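Local coordinates for protein putative beta-glucosidase (Bifidobacterium adolescentis, PDB 5WAB) that hydrolyses beta-glucosidic linkages as a family 3 glycoside hydrolase, and may also release terminal arabinopyranosyl units from ginsenosides, at residues V526-Y531 with P598-K603. Residues are numbered along the deposited sequence; the frame is centred on the assembly and turned at random.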
loop_
_atom_site.group_PDB
_atom_site.type_symbol
_atom_site.label_atom_id
_atom_site.label_comp_id
_atom_site.label_asym_id
_atom_site.label_seq_id
_atom_site.Cartn_x
_atom_site.Cartn_y
_atom_site.Cartn_z
ATOM N N VAL A 526 -3.107 14.308 6.524
ATOM C CA VAL A 526 -2.271 13.763 5.464
ATOM C C VAL A 526 -3.156 13.467 4.264
ATOM O O VAL A 526 -4.223 12.856 4.410
ATOM C CB VAL A 526 -1.539 12.496 5.935
ATOM C CG1 VAL A 526 -0.746 11.881 4.795
ATOM C CG2 VAL A 526 -0.630 12.827 7.111
ATOM N N GLY A 527 -2.719 13.904 3.086
ATOM C CA GLY A 527 -3.457 13.587 1.875
ATOM C C GLY A 527 -4.838 14.209 1.881
ATOM O O GLY A 527 -5.028 15.364 2.280
ATOM N N TYR A 528 -5.834 13.414 1.473
ATOM C CA TYR A 528 -7.194 13.934 1.369
ATOM C C TYR A 528 -7.748 14.372 2.717
ATOM O O TYR A 528 -8.673 15.191 2.755
ATOM C CB TYR A 528 -8.128 12.890 0.751
ATOM C CG TYR A 528 -8.525 11.797 1.708
ATOM C CD1 TYR A 528 -7.681 10.722 1.949
ATOM C CD2 TYR A 528 -9.745 11.837 2.373
ATOM C CE1 TYR A 528 -8.037 9.717 2.829
ATOM C CE2 TYR A 528 -10.110 10.834 3.258
ATOM C CZ TYR A 528 -9.249 9.779 3.483
ATOM O OH TYR A 528 -9.598 8.776 4.358
ATOM N N ARG A 529 -7.192 13.864 3.818
ATOM C CA ARG A 529 -7.613 14.339 5.130
ATOM C C ARG A 529 -7.423 15.843 5.257
ATOM O O ARG A 529 -8.219 16.515 5.919
ATOM C CB ARG A 529 -6.831 13.610 6.220
ATOM C CG ARG A 529 -7.298 12.203 6.463
ATOM C CD ARG A 529 -6.341 11.445 7.379
ATOM N NE ARG A 529 -6.970 10.259 7.945
ATOM C CZ ARG A 529 -7.123 9.111 7.292
ATOM N NH1 ARG A 529 -6.695 8.985 6.045
ATOM N NH2 ARG A 529 -7.713 8.087 7.889
ATOM N N TYR A 530 -6.385 16.388 4.623
ATOM C CA TYR A 530 -6.196 17.832 4.608
ATOM C C TYR A 530 -7.036 18.486 3.513
ATOM O O TYR A 530 -7.683 19.514 3.746
ATOM C CB TYR A 530 -4.716 18.169 4.408
ATOM C CG TYR A 530 -4.476 19.633 4.140
ATOM C CD1 TYR A 530 -4.440 20.549 5.181
ATOM C CD2 TYR A 530 -4.322 20.110 2.844
ATOM C CE1 TYR A 530 -4.233 21.894 4.945
ATOM C CE2 TYR A 530 -4.123 21.458 2.598
ATOM C CZ TYR A 530 -4.079 22.340 3.651
ATOM O OH TYR A 530 -3.875 23.677 3.414
ATOM N N TYR A 531 -7.017 17.911 2.305
ATOM C CA TYR A 531 -7.689 18.536 1.170
ATOM C C TYR A 531 -9.185 18.670 1.417
ATOM O O TYR A 531 -9.773 19.727 1.161
ATOM C CB TYR A 531 -7.437 17.719 -0.099
ATOM C CG TYR A 531 -6.003 17.723 -0.588
ATOM C CD1 TYR A 531 -5.323 18.914 -0.840
ATOM C CD2 TYR A 531 -5.318 16.528 -0.771
ATOM C CE1 TYR A 531 -4.006 18.903 -1.284
ATOM C CE2 TYR A 531 -4.012 16.508 -1.204
ATOM C CZ TYR A 531 -3.360 17.691 -1.460
ATOM O OH TYR A 531 -2.055 17.639 -1.890
ATOM N N PRO A 598 -10.068 15.550 10.537
ATOM C CA PRO A 598 -10.440 15.739 9.130
ATOM C C PRO A 598 -11.950 15.713 8.954
ATOM O O PRO A 598 -12.683 15.121 9.749
ATOM C CB PRO A 598 -9.785 14.547 8.424
ATOM C CG PRO A 598 -8.692 14.109 9.354
ATOM C CD PRO A 598 -9.196 14.379 10.730
ATOM N N LYS A 599 -12.418 16.351 7.877
ATOM C CA LYS A 599 -13.858 16.415 7.657
ATOM C C LYS A 599 -14.457 15.018 7.563
ATOM O O LYS A 599 -15.524 14.754 8.128
ATOM C CB LYS A 599 -14.188 17.221 6.400
ATOM C CG LYS A 599 -15.667 17.580 6.308
ATOM C CD LYS A 599 -15.935 18.658 5.273
ATOM C CE LYS A 599 -15.915 18.079 3.864
ATOM N NZ LYS A 599 -16.133 19.116 2.819
ATOM N N HIS A 600 -13.787 14.104 6.861
ATOM C CA HIS A 600 -14.226 12.717 6.864
ATOM C C HIS A 600 -13.022 11.803 6.671
ATOM O O HIS A 600 -11.962 12.228 6.207
ATOM C CB HIS A 600 -15.298 12.456 5.793
ATOM C CG HIS A 600 -14.864 12.781 4.398
ATOM N ND1 HIS A 600 -15.603 12.422 3.292
ATOM C CD2 HIS A 600 -13.765 13.415 3.927
ATOM C CE1 HIS A 600 -14.981 12.826 2.200
ATOM N NE2 HIS A 600 -13.862 13.431 2.557
ATOM N N GLU A 601 -13.206 10.531 7.035
ATOM C CA GLU A 601 -12.181 9.502 6.916
ATOM C C GLU A 601 -12.815 8.215 6.413
ATOM O O GLU A 601 -13.940 7.881 6.793
ATOM C CB GLU A 601 -11.481 9.251 8.258
ATOM C CG GLU A 601 -10.667 10.430 8.779
ATOM C CD GLU A 601 -9.885 10.091 10.037
ATOM O OE1 GLU A 601 -9.405 8.940 10.138
ATOM O OE2 GLU A 601 -9.731 10.980 10.908
ATOM N N LEU A 602 -12.096 7.501 5.547
ATOM C CA LEU A 602 -12.599 6.238 5.019
ATOM C C LEU A 602 -12.685 5.193 6.125
ATOM O O LEU A 602 -11.695 4.924 6.814
ATOM C CB LEU A 602 -11.696 5.734 3.895
ATOM C CG LEU A 602 -12.166 4.408 3.298
ATOM C CD1 LEU A 602 -13.323 4.649 2.336
ATOM C CD2 LEU A 602 -11.031 3.693 2.620
ATOM N N LYS A 603 -13.866 4.578 6.278
ATOM C CA LYS A 603 -14.090 3.577 7.318
ATOM C C LYS A 603 -14.718 2.289 6.792
ATOM O O LYS A 603 -15.149 1.454 7.595
ATOM C CB LYS A 603 -14.949 4.149 8.452
ATOM C CG LYS A 603 -14.244 5.231 9.265
ATOM C CD LYS A 603 -12.970 4.704 9.927
ATOM C CE LYS A 603 -12.314 5.772 10.788
ATOM N NZ LYS A 603 -11.109 5.257 11.502
#
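Tyr-528 and Arg-529, on the short helix 528-531 of the GH3 C-terminal domain, meet Pro-598 to Leu-602, where strand 601-610 of the fibronectin type III-like domain begins. This strand lies at an outer position of an antiparallel sheet, so the contact joins two domains through the sheet's margin. Gly-527, the N-cap residue, starts the helix, and its O accepts from both Tyr-530 N and Tyr-531 N. Tyr-528 has CG between the backbone N and the carbonyl carbon, which carries the phenol across to the strand. There Tyr-528 OH accepts a nearly straight bond from Leu-602 N (3.0 Å, 167° at the hydrogen), the donor lying at the ring edge near its plane. The same OH bonds to Asp-128, and Phe-542 stacks on the ring. His-600 also lies beside the phenol, with NE2 4.4 Å from Tyr-528 CD2; its own ring is held by Glu-647 and Asp-532. Next in sequence, Arg-529 runs extended from CG to NE, and its aliphatic part packs against the proline: Pro-598 CG is 3.7 Å from Arg-529 CB. The guanidinium is shared, NH1 pairing with Asp-128 and NH2 with Glu-601, so one cation joins the fibronectin-like strand to a residue adjoining helix 129-144. With an alanine here, Asp-128 and the buried Glu-601 would probably lose the cation they share, and a gap would open beside Pro-598. The salt bridge is not a coplanar, two-pronged pairing: guanidinium and carboxylate planes stand 60° apart, and Arg-529 NH2 reaches Glu-601 OE1 at 2.9 Å from above the carboxylate plane, 48° out of it.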